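Local coordinates for protein esterase (PDB 4WY8) that probably hydrolyses carboxylic ester bonds as a carboxylesterase of the alpha/beta hydrolase fold, at residues D50-K56 / L68-L74; Q79-I84 / R110-A114; A36-D40 / L98-R102; L132-L136 / V172-A177. One frame throughout, in Å; residues are numbered along the deposited sequence.

Contact 1. Residues D50-K56 / L68-L74; sequences DVYLEEK and LTITRPL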
loop_
_atom_site.group_PDB
_atom_site.type_symbol
_atom_site.label_atom_id
_atom_site.label_comp_id
_atom_site.label_asym_id
_atom_site.label_seq_id
_atom_site.Cartn_x
_atom_site.Cartn_y
_atom_site.Cartn_z
ATOM N N ASP A 50 21.635 7.520 10.757
ATOM C CA ASP A 50 22.954 7.962 10.340
ATOM C C ASP A 50 23.204 7.667 8.866
ATOM O O ASP A 50 22.960 6.540 8.398
ATOM C CB ASP A 50 24.011 7.245 11.168
ATOM C CG ASP A 50 23.980 7.649 12.615
ATOM O OD1 ASP A 50 23.869 8.864 12.897
ATOM O OD2 ASP A 50 24.025 6.732 13.465
ATOM N N VAL A 51 23.707 8.657 8.134
ATOM C CA VAL A 51 23.982 8.446 6.724
ATOM C C VAL A 51 25.324 9.031 6.374
ATOM O O VAL A 51 25.804 9.961 7.021
ATOM C CB VAL A 51 22.892 9.080 5.790
ATOM C CG1 VAL A 51 21.481 8.497 6.070
ATOM C CG2 VAL A 51 22.883 10.601 5.908
ATOM N N TYR A 52 25.924 8.480 5.334
ATOM C CA TYR A 52 27.068 9.086 4.691
ATOM C C TYR A 52 26.544 10.111 3.690
ATOM O O TYR A 52 25.842 9.734 2.752
ATOM C CB TYR A 52 27.929 8.014 4.002
ATOM C CG TYR A 52 29.136 8.584 3.300
ATOM C CD1 TYR A 52 30.385 8.553 3.900
ATOM C CD2 TYR A 52 29.021 9.191 2.058
ATOM C CE1 TYR A 52 31.498 9.100 3.267
ATOM C CE2 TYR A 52 30.124 9.746 1.421
ATOM C CZ TYR A 52 31.354 9.697 2.031
ATOM O OH TYR A 52 32.438 10.246 1.383
ATOM N N LEU A 53 26.911 11.387 3.853
ATOM C CA LEU A 53 26.394 12.434 2.973
ATOM C C LEU A 53 27.505 13.101 2.171
ATOM O O LEU A 53 28.584 13.373 2.686
ATOM C CB LEU A 53 25.607 13.481 3.778
ATOM C CG LEU A 53 24.982 14.611 2.948
ATOM C CD1 LEU A 53 23.634 15.039 3.510
ATOM C CD2 LEU A 53 25.896 15.808 2.935
ATOM N N GLU A 54 27.218 13.349 0.897
ATOM C CA GLU A 54 28.153 13.981 -0.024
ATOM C C GLU A 54 27.464 15.087 -0.796
ATOM O O GLU A 54 26.370 14.882 -1.332
ATOM C CB GLU A 54 28.733 12.947 -1.008
ATOM C CG GLU A 54 29.448 13.575 -2.226
ATOM C CD GLU A 54 30.040 12.547 -3.209
ATOM O OE1 GLU A 54 30.747 12.964 -4.167
ATOM O OE2 GLU A 54 29.753 11.333 -3.059
ATOM N N GLU A 55 28.104 16.247 -0.893
ATOM C CA GLU A 55 27.537 17.326 -1.698
ATOM C C GLU A 55 28.306 17.316 -3.016
ATOM O O GLU A 55 29.535 17.326 -3.033
ATOM C CB GLU A 55 27.619 18.694 -0.994
ATOM C CG GLU A 55 26.816 18.808 0.321
ATOM C CD GLU A 55 25.318 19.073 0.107
ATOM O OE1 GLU A 55 24.886 19.160 -1.058
ATOM O OE2 GLU A 55 24.562 19.188 1.105
ATOM N N LYS A 56 27.566 17.255 -4.117
ATOM C CA LYS A 56 28.144 17.074 -5.443
ATOM C C LYS A 56 27.620 18.088 -6.436
ATOM O O LYS A 56 26.418 18.291 -6.542
ATOM C CB LYS A 56 27.859 15.655 -5.957
ATOM C CG LYS A 56 28.517 15.356 -7.295
ATOM C CD LYS A 56 29.739 14.477 -7.177
ATOM C CE LYS A 56 30.463 14.434 -8.526
ATOM N NZ LYS A 56 31.711 13.615 -8.479
ATOM N N LEU A 68 23.603 18.588 -6.268
ATOM C CA LEU A 68 23.118 17.293 -5.815
ATOM C C LEU A 68 23.533 17.040 -4.375
ATOM O O LEU A 68 24.664 17.361 -3.989
ATOM C CB LEU A 68 23.679 16.175 -6.692
ATOM C CG LEU A 68 23.516 16.362 -8.202
ATOM C CD1 LEU A 68 24.150 15.179 -8.926
ATOM C CD2 LEU A 68 22.067 16.532 -8.612
ATOM N N THR A 69 22.613 16.507 -3.572
ATOM C CA THR A 69 22.937 15.998 -2.234
ATOM C C THR A 69 22.755 14.481 -2.254
ATOM O O THR A 69 21.653 13.984 -2.467
ATOM C CB THR A 69 22.041 16.657 -1.147
ATOM O OG1 THR A 69 22.127 18.079 -1.267
ATOM C CG2 THR A 69 22.483 16.282 0.229
ATOM N N ILE A 70 23.836 13.737 -2.066
ATOM C CA ILE A 70 23.782 12.291 -2.155
ATOM C C ILE A 70 23.941 11.644 -0.794
ATOM O O ILE A 70 24.976 11.809 -0.135
ATOM C CB ILE A 70 24.870 11.758 -3.083
ATOM C CG1 ILE A 70 24.838 12.525 -4.406
ATOM C CG2 ILE A 70 24.710 10.248 -3.279
ATOM C CD1 ILE A 70 25.993 12.212 -5.315
ATOM N N THR A 71 22.940 10.873 -0.372
ATOM C CA THR A 71 23.044 10.192 0.919
ATOM C C THR A 71 23.111 8.676 0.718
ATOM O O THR A 71 22.463 8.147 -0.176
ATOM C CB THR A 71 21.849 10.568 1.856
ATOM O OG1 THR A 71 20.628 10.426 1.140
ATOM C CG2 THR A 71 21.952 12.021 2.334
ATOM N N ARG A 72 23.925 7.976 1.508
ATOM C CA ARG A 72 23.932 6.510 1.461
ATOM C C ARG A 72 24.104 5.911 2.853
ATOM O O ARG A 72 24.552 6.603 3.758
ATOM C CB ARG A 72 25.006 5.992 0.475
ATOM C CG ARG A 72 26.218 6.830 0.315
ATOM C CD ARG A 72 26.998 6.517 -0.987
ATOM N NE ARG A 72 27.525 5.157 -1.016
ATOM C CZ ARG A 72 27.594 4.397 -2.106
ATOM N NH1 ARG A 72 28.101 3.169 -2.023
ATOM N NH2 ARG A 72 27.157 4.858 -3.278
ATOM N N PRO A 73 23.753 4.619 3.028
ATOM C CA PRO A 73 23.950 4.044 4.363
ATOM C C PRO A 73 25.437 4.025 4.706
ATOM O O PRO A 73 26.262 4.018 3.782
ATOM C CB PRO A 73 23.398 2.614 4.236
ATOM C CG PRO A 73 22.600 2.585 2.957
ATOM C CD PRO A 73 23.228 3.627 2.072
ATOM N N LEU A 74 25.766 4.086 5.993
ATOM C CA LEU A 74 27.145 3.916 6.450
ATOM C C LEU A 74 27.612 2.513 6.109
ATOM O O LEU A 74 26.791 1.604 5.952
ATOM C CB LEU A 74 27.248 4.164 7.958
ATOM C CG LEU A 74 26.929 5.576 8.451
ATOM C CD1 LEU A 74 27.024 5.632 9.954
ATOM C CD2 LEU A 74 27.905 6.559 7.840
HETATM O O HOH W 1 23.480 4.093 7.735
HETATM O O HOH W 2 24.717 20.325 -3.169
#

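Contact 2. Residues Q79-I84 / R110-A114; sequences QVLPPI and RARAA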
loop_
_atom_site.group_PDB
_atom_site.type_symbol
_atom_site.label_atom_id
_atom_site.label_comp_id
_atom_site.label_asym_id
_atom_site.label_seq_id
_atom_site.Cartn_x
_atom_site.Cartn_y
_atom_site.Cartn_z
ATOM N N GLN A 79 30.591 -0.450 -2.016
ATOM C CA GLN A 79 29.419 -1.130 -2.559
ATOM C C GLN A 79 28.730 -0.298 -3.629
ATOM O O GLN A 79 28.585 0.919 -3.489
ATOM C CB GLN A 79 28.403 -1.422 -1.453
ATOM C CG GLN A 79 28.755 -2.563 -0.524
ATOM C CD GLN A 79 27.661 -2.801 0.501
ATOM O OE1 GLN A 79 26.470 -2.893 0.159
ATOM N NE2 GLN A 79 28.050 -2.856 1.772
ATOM N N VAL A 80 28.277 -0.954 -4.689
ATOM C CA VAL A 80 27.505 -0.269 -5.716
ATOM C C VAL A 80 26.022 -0.360 -5.336
ATOM O O VAL A 80 25.500 -1.451 -5.137
ATOM C CB VAL A 80 27.747 -0.880 -7.110
ATOM C CG1 VAL A 80 27.025 -0.072 -8.182
ATOM C CG2 VAL A 80 29.244 -0.934 -7.405
ATOM N N LEU A 81 25.353 0.782 -5.227
ATOM C CA LEU A 81 23.978 0.818 -4.747
ATOM C C LEU A 81 22.982 1.223 -5.845
ATOM O O LEU A 81 23.360 1.893 -6.815
ATOM C CB LEU A 81 23.863 1.801 -3.578
ATOM C CG LEU A 81 24.809 1.528 -2.405
ATOM C CD1 LEU A 81 24.676 2.622 -1.359
ATOM C CD2 LEU A 81 24.569 0.127 -1.822
ATOM N N PRO A 82 21.704 0.821 -5.697
ATOM C CA PRO A 82 20.720 1.409 -6.621
ATOM C C PRO A 82 20.551 2.909 -6.368
ATOM O O PRO A 82 20.585 3.370 -5.224
ATOM C CB PRO A 82 19.418 0.648 -6.327
ATOM C CG PRO A 82 19.647 -0.090 -5.002
ATOM C CD PRO A 82 21.148 -0.274 -4.873
ATOM N N PRO A 83 20.413 3.683 -7.444
ATOM C CA PRO A 83 20.243 5.116 -7.240
ATOM C C PRO A 83 18.776 5.510 -7.275
ATOM O O PRO A 83 18.009 5.034 -8.115
ATOM C CB PRO A 83 21.022 5.726 -8.408
ATOM C CG PRO A 83 20.857 4.719 -9.518
ATOM C CD PRO A 83 20.662 3.348 -8.860
ATOM N N ILE A 84 18.382 6.319 -6.306
ATOM C CA ILE A 84 17.067 6.913 -6.282
ATOM C C ILE A 84 17.234 8.404 -6.450
ATOM O O ILE A 84 17.744 9.074 -5.557
ATOM C CB ILE A 84 16.349 6.629 -4.953
ATOM C CG1 ILE A 84 16.200 5.128 -4.728
ATOM C CG2 ILE A 84 14.977 7.326 -4.887
ATOM C CD1 ILE A 84 15.608 4.790 -3.359
ATOM N N ARG A 110 16.485 2.503 4.764
ATOM C CA ARG A 110 15.542 1.396 4.620
ATOM C C ARG A 110 15.720 0.710 3.267
ATOM O O ARG A 110 15.646 -0.494 3.177
ATOM C CB ARG A 110 14.104 1.869 4.793
ATOM C CG ARG A 110 13.777 2.307 6.220
ATOM C CD ARG A 110 12.307 2.678 6.338
ATOM N NE ARG A 110 12.030 3.537 7.489
ATOM C CZ ARG A 110 10.839 3.643 8.077
ATOM N NH1 ARG A 110 9.807 2.925 7.632
ATOM N NH2 ARG A 110 10.676 4.480 9.100
ATOM N N ALA A 111 15.967 1.480 2.217
ATOM C CA ALA A 111 16.120 0.899 0.887
ATOM C C ALA A 111 17.555 0.450 0.649
ATOM O O ALA A 111 17.821 -0.304 -0.285
ATOM C CB ALA A 111 15.696 1.904 -0.193
ATOM N N ARG A 112 18.469 0.897 1.509
ATOM C CA ARG A 112 19.905 0.678 1.308
ATOM C C ARG A 112 20.289 1.145 -0.087
ATOM O O ARG A 112 20.811 0.383 -0.896
ATOM C CB ARG A 112 20.288 -0.797 1.532
ATOM C CG ARG A 112 20.213 -1.200 2.998
ATOM C CD ARG A 112 20.850 -2.565 3.291
ATOM N NE ARG A 112 22.278 -2.576 2.989
ATOM C CZ ARG A 112 23.210 -2.112 3.816
ATOM N NH1 ARG A 112 22.860 -1.600 4.991
ATOM N NH2 ARG A 112 24.482 -2.152 3.467
ATOM N N ALA A 113 19.989 2.406 -0.361
ATOM C CA ALA A 113 20.165 2.975 -1.683
ATOM C C ALA A 113 20.951 4.250 -1.561
ATOM O O ALA A 113 21.106 4.776 -0.450
ATOM C CB ALA A 113 18.815 3.246 -2.326
ATOM N N ALA A 114 21.478 4.736 -2.681
ATOM C CA ALA A 114 21.990 6.096 -2.739
ATOM C C ALA A 114 20.842 6.997 -3.141
ATOM O O ALA A 114 20.302 6.871 -4.248
ATOM C CB ALA A 114 23.151 6.229 -3.735
HETATM O O HOH W 3 23.915 -3.129 0.894
#

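Contact 3. Residues A36-D40 / L98-R102; sequences ASIID and LTHRR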
loop_
_atom_site.group_PDB
_atom_site.type_symbol
_atom_site.label_atom_id
_atom_site.label_comp_id
_atom_site.label_asym_id
_atom_site.label_seq_id
_atom_site.Cartn_x
_atom_site.Cartn_y
_atom_site.Cartn_z
ATOM N N ALA A 36 13.544 27.483 9.825
ATOM C CA ALA A 36 13.523 27.668 11.277
ATOM C C ALA A 36 12.620 26.652 11.958
ATOM O O ALA A 36 12.985 26.093 12.985
ATOM C CB ALA A 36 13.081 29.083 11.634
ATOM N N SER A 37 11.455 26.392 11.374
ATOM C CA SER A 37 10.520 25.427 11.934
ATOM C C SER A 37 11.124 24.026 11.965
ATOM O O SER A 37 10.767 23.211 12.811
ATOM C CB SER A 37 9.214 25.413 11.139
ATOM O OG SER A 37 9.394 24.775 9.878
ATOM N N ILE A 38 12.006 23.710 11.020
ATOM C CA ILE A 38 12.693 22.428 11.150
ATOM C C ILE A 38 13.795 22.459 12.240
ATOM O O ILE A 38 13.843 21.596 13.128
ATOM C CB ILE A 38 13.323 21.969 9.814
ATOM C CG1 ILE A 38 12.275 21.917 8.692
ATOM C CG2 ILE A 38 13.974 20.619 10.001
ATOM C CD1 ILE A 38 11.184 20.857 8.910
ATOM N N ILE A 39 14.675 23.452 12.177
ATOM C CA ILE A 39 15.811 23.506 13.106
ATOM C C ILE A 39 15.351 23.626 14.569
ATOM O O ILE A 39 15.955 23.036 15.467
ATOM C CB ILE A 39 16.766 24.673 12.767
ATOM C CG1 ILE A 39 17.315 24.506 11.348
ATOM C CG2 ILE A 39 17.917 24.726 13.758
ATOM C CD1 ILE A 39 17.888 25.778 10.758
ATOM N N ASP A 40 14.274 24.373 14.790
ATOM C CA ASP A 40 13.731 24.610 16.129
ATOM C C ASP A 40 12.777 23.525 16.644
ATOM O O ASP A 40 12.284 23.619 17.766
ATOM C CB ASP A 40 12.997 25.953 16.165
ATOM C CG ASP A 40 13.897 27.111 15.799
ATOM O OD1 ASP A 40 15.109 27.037 16.107
ATOM O OD2 ASP A 40 13.387 28.087 15.200
ATOM N N LEU A 98 16.630 20.097 3.991
ATOM C CA LEU A 98 16.345 20.134 5.424
ATOM C C LEU A 98 14.897 19.710 5.699
ATOM O O LEU A 98 14.637 18.882 6.581
ATOM C CB LEU A 98 16.627 21.549 5.980
ATOM C CG LEU A 98 16.513 21.838 7.483
ATOM C CD1 LEU A 98 17.447 20.958 8.341
ATOM C CD2 LEU A 98 16.726 23.344 7.783
ATOM N N THR A 99 13.945 20.243 4.938
ATOM C CA THR A 99 12.560 19.851 5.167
ATOM C C THR A 99 12.363 18.366 4.884
ATOM O O THR A 99 11.527 17.697 5.521
ATOM C CB THR A 99 11.585 20.649 4.307
ATOM O OG1 THR A 99 11.872 20.451 2.918
ATOM C CG2 THR A 99 11.701 22.128 4.635
ATOM N N HIS A 100 13.148 17.828 3.958
ATOM C CA HIS A 100 12.944 16.433 3.566
ATOM C C HIS A 100 14.026 15.531 4.110
ATOM O O HIS A 100 14.142 14.370 3.698
ATOM C CB HIS A 100 12.869 16.304 2.045
ATOM C CG HIS A 100 11.618 16.885 1.464
ATOM N ND1 HIS A 100 11.339 18.234 1.490
ATOM C CD2 HIS A 100 10.545 16.283 0.886
ATOM C CE1 HIS A 100 10.154 18.447 0.932
ATOM N NE2 HIS A 100 9.651 17.281 0.560
ATOM N N ARG A 101 14.826 16.072 5.028
ATOM C CA ARG A 101 15.903 15.305 5.631
ATOM C C ARG A 101 15.385 14.017 6.258
ATOM O O ARG A 101 15.978 12.948 6.100
ATOM C CB ARG A 101 16.632 16.135 6.693
ATOM C CG ARG A 101 17.660 15.306 7.468
ATOM C CD ARG A 101 18.398 16.154 8.491
ATOM N NE ARG A 101 17.476 16.686 9.484
ATOM C CZ ARG A 101 17.773 17.658 10.337
ATOM N NH1 ARG A 101 18.971 18.214 10.316
ATOM N NH2 ARG A 101 16.867 18.065 11.209
ATOM N N ARG A 102 14.301 14.117 7.010
ATOM C CA ARG A 102 13.776 12.936 7.691
ATOM C C ARG A 102 13.411 11.844 6.665
ATOM O O ARG A 102 13.888 10.699 6.727
ATOM C CB ARG A 102 12.564 13.346 8.547
ATOM C CG ARG A 102 11.771 12.182 9.148
ATOM C CD ARG A 102 12.489 11.521 10.294
ATOM N NE ARG A 102 12.679 12.482 11.386
ATOM C CZ ARG A 102 13.193 12.182 12.576
ATOM N NH1 ARG A 102 13.563 10.941 12.856
ATOM N NH2 ARG A 102 13.320 13.125 13.489
#

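Contact 4. Residues L132-L136 / V172-A177; sequences LEECL and VVCIRA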
loop_
_atom_site.group_PDB
_atom_site.type_symbol
_atom_site.label_atom_id
_atom_site.label_comp_id
_atom_site.label_asym_id
_atom_site.label_seq_id
_atom_site.Cartn_x
_atom_site.Cartn_y
_atom_site.Cartn_z
ATOM N N LEU A 132 12.393 21.571 -14.108
ATOM C CA LEU A 132 12.212 20.329 -14.858
ATOM C C LEU A 132 13.458 19.929 -15.650
ATOM O O LEU A 132 13.916 18.778 -15.618
ATOM C CB LEU A 132 11.027 20.495 -15.806
ATOM C CG LEU A 132 10.844 19.449 -16.901
ATOM C CD1 LEU A 132 10.839 18.048 -16.301
ATOM C CD2 LEU A 132 9.548 19.700 -17.643
ATOM N N GLU A 133 14.029 20.911 -16.328
ATOM C CA GLU A 133 15.234 20.715 -17.109
ATOM C C GLU A 133 16.439 20.404 -16.223
ATOM O O GLU A 133 17.293 19.574 -16.592
ATOM C CB GLU A 133 15.449 21.952 -17.972
ATOM C CG GLU A 133 14.382 22.030 -19.066
ATOM C CD GLU A 133 14.427 23.324 -19.853
ATOM O OE1 GLU A 133 13.518 23.536 -20.698
ATOM O OE2 GLU A 133 15.380 24.111 -19.648
ATOM N N GLU A 134 16.523 21.051 -15.059
ATOM C CA GLU A 134 17.572 20.668 -14.108
ATOM C C GLU A 134 17.433 19.198 -13.680
ATOM O O GLU A 134 18.431 18.464 -13.607
ATOM C CB GLU A 134 17.555 21.571 -12.871
ATOM C CG GLU A 134 18.038 23.004 -13.148
ATOM C CD GLU A 134 17.709 23.990 -12.025
ATOM O OE1 GLU A 134 16.891 23.654 -11.133
ATOM O OE2 GLU A 134 18.271 25.110 -12.031
ATOM N N CYS A 135 16.199 18.766 -13.405
ATOM C CA CYS A 135 15.967 17.409 -12.903
ATOM C C CYS A 135 16.275 16.348 -13.958
ATOM O O CYS A 135 16.891 15.294 -13.662
ATOM C CB CYS A 135 14.520 17.255 -12.405
ATOM S SG CYS A 135 14.145 18.286 -10.934
ATOM N N LEU A 136 15.845 16.633 -15.183
ATOM C CA LEU A 136 16.127 15.761 -16.306
ATOM C C LEU A 136 17.625 15.681 -16.495
ATOM O O LEU A 136 18.182 14.594 -16.600
ATOM C CB LEU A 136 15.435 16.273 -17.575
ATOM C CG LEU A 136 15.759 15.500 -18.852
ATOM C CD1 LEU A 136 15.211 14.046 -18.859
ATOM C CD2 LEU A 136 15.220 16.280 -20.044
ATOM N N VAL A 172 6.753 14.104 -15.034
ATOM C CA VAL A 172 7.057 14.794 -16.290
ATOM C C VAL A 172 8.510 14.574 -16.746
ATOM O O VAL A 172 8.792 14.605 -17.936
ATOM C CB VAL A 172 6.733 16.299 -16.192
ATOM C CG1 VAL A 172 5.252 16.476 -15.960
ATOM C CG2 VAL A 172 7.546 16.988 -15.069
ATOM N N VAL A 173 9.433 14.351 -15.810
ATOM C CA VAL A 173 10.774 13.936 -16.198
ATOM C C VAL A 173 10.680 12.576 -16.909
ATOM O O VAL A 173 11.377 12.345 -17.898
ATOM C CB VAL A 173 11.735 13.848 -15.000
ATOM C CG1 VAL A 173 12.873 12.872 -15.289
ATOM C CG2 VAL A 173 12.282 15.217 -14.665
ATOM N N CYS A 174 9.805 11.686 -16.434
ATOM C CA CYS A 174 9.613 10.423 -17.165
ATOM C C CYS A 174 9.079 10.638 -18.593
ATOM O O CYS A 174 9.674 10.110 -19.566
ATOM C CB CYS A 174 8.675 9.485 -16.401
ATOM S SG CYS A 174 9.481 8.749 -14.957
ATOM N N ILE A 175 7.998 11.419 -18.735
ATOM C CA ILE A 175 7.470 11.689 -20.089
ATOM C C ILE A 175 8.547 12.315 -21.001
ATOM O O ILE A 175 8.706 11.958 -22.188
ATOM C CB ILE A 175 6.272 12.626 -20.053
ATOM C CG1 ILE A 175 5.181 12.053 -19.148
ATOM C CG2 ILE A 175 5.757 12.914 -21.477
ATOM C CD1 ILE A 175 4.087 13.071 -18.810
ATOM N N ARG A 176 9.293 13.254 -20.436
ATOM C CA ARG A 176 10.340 13.928 -21.181
ATOM C C ARG A 176 11.467 12.990 -21.630
ATOM O O ARG A 176 11.892 13.049 -22.780
ATOM C CB ARG A 176 10.921 15.068 -20.355
ATOM C CG ARG A 176 11.900 15.864 -21.156
ATOM C CD ARG A 176 11.164 16.666 -22.229
ATOM N NE ARG A 176 12.076 17.052 -23.295
ATOM C CZ ARG A 176 12.955 18.042 -23.209
ATOM N NH1 ARG A 176 13.042 18.768 -22.102
ATOM N NH2 ARG A 176 13.743 18.301 -24.240
ATOM N N ALA A 177 11.940 12.123 -20.739
ATOM C CA ALA A 177 12.977 11.176 -21.112
ATOM C C ALA A 177 12.451 10.238 -22.205
ATOM O O ALA A 177 13.186 9.849 -23.106
ATOM C CB ALA A 177 13.453 10.368 -19.889
#

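Contact 1. Residues D50-K56 / L68-L74
Tyr52 meets Leu74 at the open end of a beta hairpin. Leu74 CD2 sits 3.7 Å from Tyr52 N and also touches Tyr52 CB. The other branch, CD1, reaches back to Asp50 CB at 3.6 Å. Beside this pair a water bridges the strand ends, donating to Asp50 O (2.6 Å) and accepting from Leu74 N. The Tyr52 ring leaves with CG trans to the backbone N (chi1 180°). This sets it alongside Arg72, whose CG lies 4.1 Å from ring atom CD2. The ring and guanidinium planes are nearly perpendicular, 86° apart, and the guanidinium instead binds carbonyls outside the hairpin, including Gln79 O. Farther along the same face, Ile70 extends its CD1 to Lys56 CB at 4.0 Å. Its backbone is held in the antiparallel ladder by paired bonds with Glu54; Ile70 N to Glu54 O is 2.9 Å and almost straight, 174°. Leu53, Glu55, Thr69 and Thr71 occupy the other face. There Thr69 OG1 donates to Glu55 OE1 over 3.0 Å, meeting it on the syn side but out of the carboxylate plane. Glu55 OE2 has a salt bridge to Lys97. Strand 65-73 also pairs with strand 114-118, and strand 51-59 is the outermost strand on this side of the sheet within the chain. The two form the antiparallel hairpin that starts the alpha/beta hydrolase fold.

Contact 2. Residues Q79-I84 / R110-A114
Pro82 O and Ile84 N both bond to the backbone of Ala114, which brackets Pro83 in a parallel bridge. The Ala114 N to Pro82 O bond is 3.0 Å, and Ile84 N meets Ala114 O at 2.9 Å with a nearly straight N-H (176°). This joins the start of strand 83-87 to the start of strand 114-118. The two strands and helix 101-111 between them form a beta-alpha-beta crossover of the alpha/beta hydrolase fold. The chain leaves the helix at Arg112, which has a positive phi of 52°, and then enters the second strand. The Ala113 methyl touches both backbone and side chain. Its CB is 3.4 Å from Pro82 O and 3.7 Å from Ile84 CD1. Ile84 reaches it through CG1, which is trans to the carbonyl carbon, and an extended chain beyond. The same CD1 also approaches Ala111 CB, at the helix end. Ile84 further packs on Leu314 of helix 301-322, which covers this part of the sheet. Leu81, in the loop before the strand, points toward Arg112-Ala114. Its CB lies 3.9 Å from Ala114 N, while its CD2 touches the carbonyl oxygen of Arg112. Leu81 also packs on Arg72 and Pro73 of strand 65-73, which lies on the far side of strand 114-118. At the rim, Gln79 and Arg112 cross with their amide and guanidinium planes 30° apart. Gln79 OE1 lies at the guanidinium edge. One water, in the guanidinium plane, links them: it accepts from Arg112 NE at 2.7 Å and donates to Gln79 OE1 at 2.7 Å.

Contact 3. Residues A36-D40 / L98-R102
Ile38 CG2 approaches the Arg101 guanidinium obliquely, 4.0 Å from NH2. Leu98 CD1 lies over one face of the same group, 3.7 Å above its plane and displaced toward the rim. The other flat group, the His100 imidazole, takes no part in the contact with helix 27-39. Its ND1 is hydrogen-bonded to Thr99 OG1 at 2.7 Å, and its NE2 to Asp163, the residue before the probable nucleophile serine. Two bonds thus fix its rotation. Its ring also meets that of His88, which opens an HGGG sequence like the oxyanion-hole motif of hormone-sensitive-lipase-type esterases. Segment 98-102 makes a type I turn from Leu98 to Arg101 and runs into helix 101-111 of the alpha/beta hydrolase fold, with His100 at the N-cap position. Helix 27-39 packs on this turn through apolar side chains. Ile38 and Leu98 run alongside each other, pointing opposite ways, with Ile38 CG2 3.8 Å from Leu98 CG. CG of Leu98 stands trans to its backbone N (chi1 -175°), which carries the isobutyl group out to the helix. There its CD2 meets Ile39 CG1 at 3.8 Å, the two side chains lying roughly perpendicular. Ile38 CG1 turns instead to Thr99, 4.1 Å from its CG2.

Contact 4. Residues L132-L136 / V172-A177
Leu136 reaches across to three residues of helix 165-179. Its CB lies 4.4 Å from Val173 CG2. CG stands opposite the backbone N (chi1 175°), and from there the two methyls diverge. CD1 goes to Ala177 CB at 4.2 Å. CD2 presses on Arg176, 3.5 Å from its CG and 3.9 Å from its NH1. The Arg176 chain bends at chi2 (70°), and the guanidinium comes back over Leu136 so that CD2 lies against one of its faces. Arg176 therefore gives this contact its aliphatic stem as well as a flat face. Arg176 also touches Phe236. One turn earlier, Leu132 sends CD1 between two valines. It meets Val173 CG2 at 3.6 Å and Val172 CG2 at 3.7 Å. Val173 CG2 is shared further, since Cys135 CB comes within 3.8 Å of it. This single methyl is thus touched by Leu132, Cys135 and Leu136, and Val173 also packs on Ile185. The segments hold their axes 9.8 Å apart and cross at -68°, joined here by apolar contacts. Helix 130-143 precedes strand 159-163. Helix 165-179 follows that strand after the probable nucleophile elbow. Such packing of the two helices flanking the nucleophile strand belongs to the alpha/beta hydrolase fold.

How the contacts relate
Contacts 1 and 2 adjoin, with centres about 11 Å apart. They join strands of one mixed sheet, and Pro73 of contact 1 packs on Arg112 and Ala113 of contact 2. Contact 2 also shares helix 101-111 with contact 3: one lies at its end and the other at its start, their centres about 23 Å apart. Along the chain, contact 3 spans contact 1 and alternates with contact 2, and it ties helix 27-39, in the N-terminal region, to the start of helix 101-111. Contact 4 comes last. It joins two helices about 27 Å from contact 3, centre to centre, across the middle of the chain.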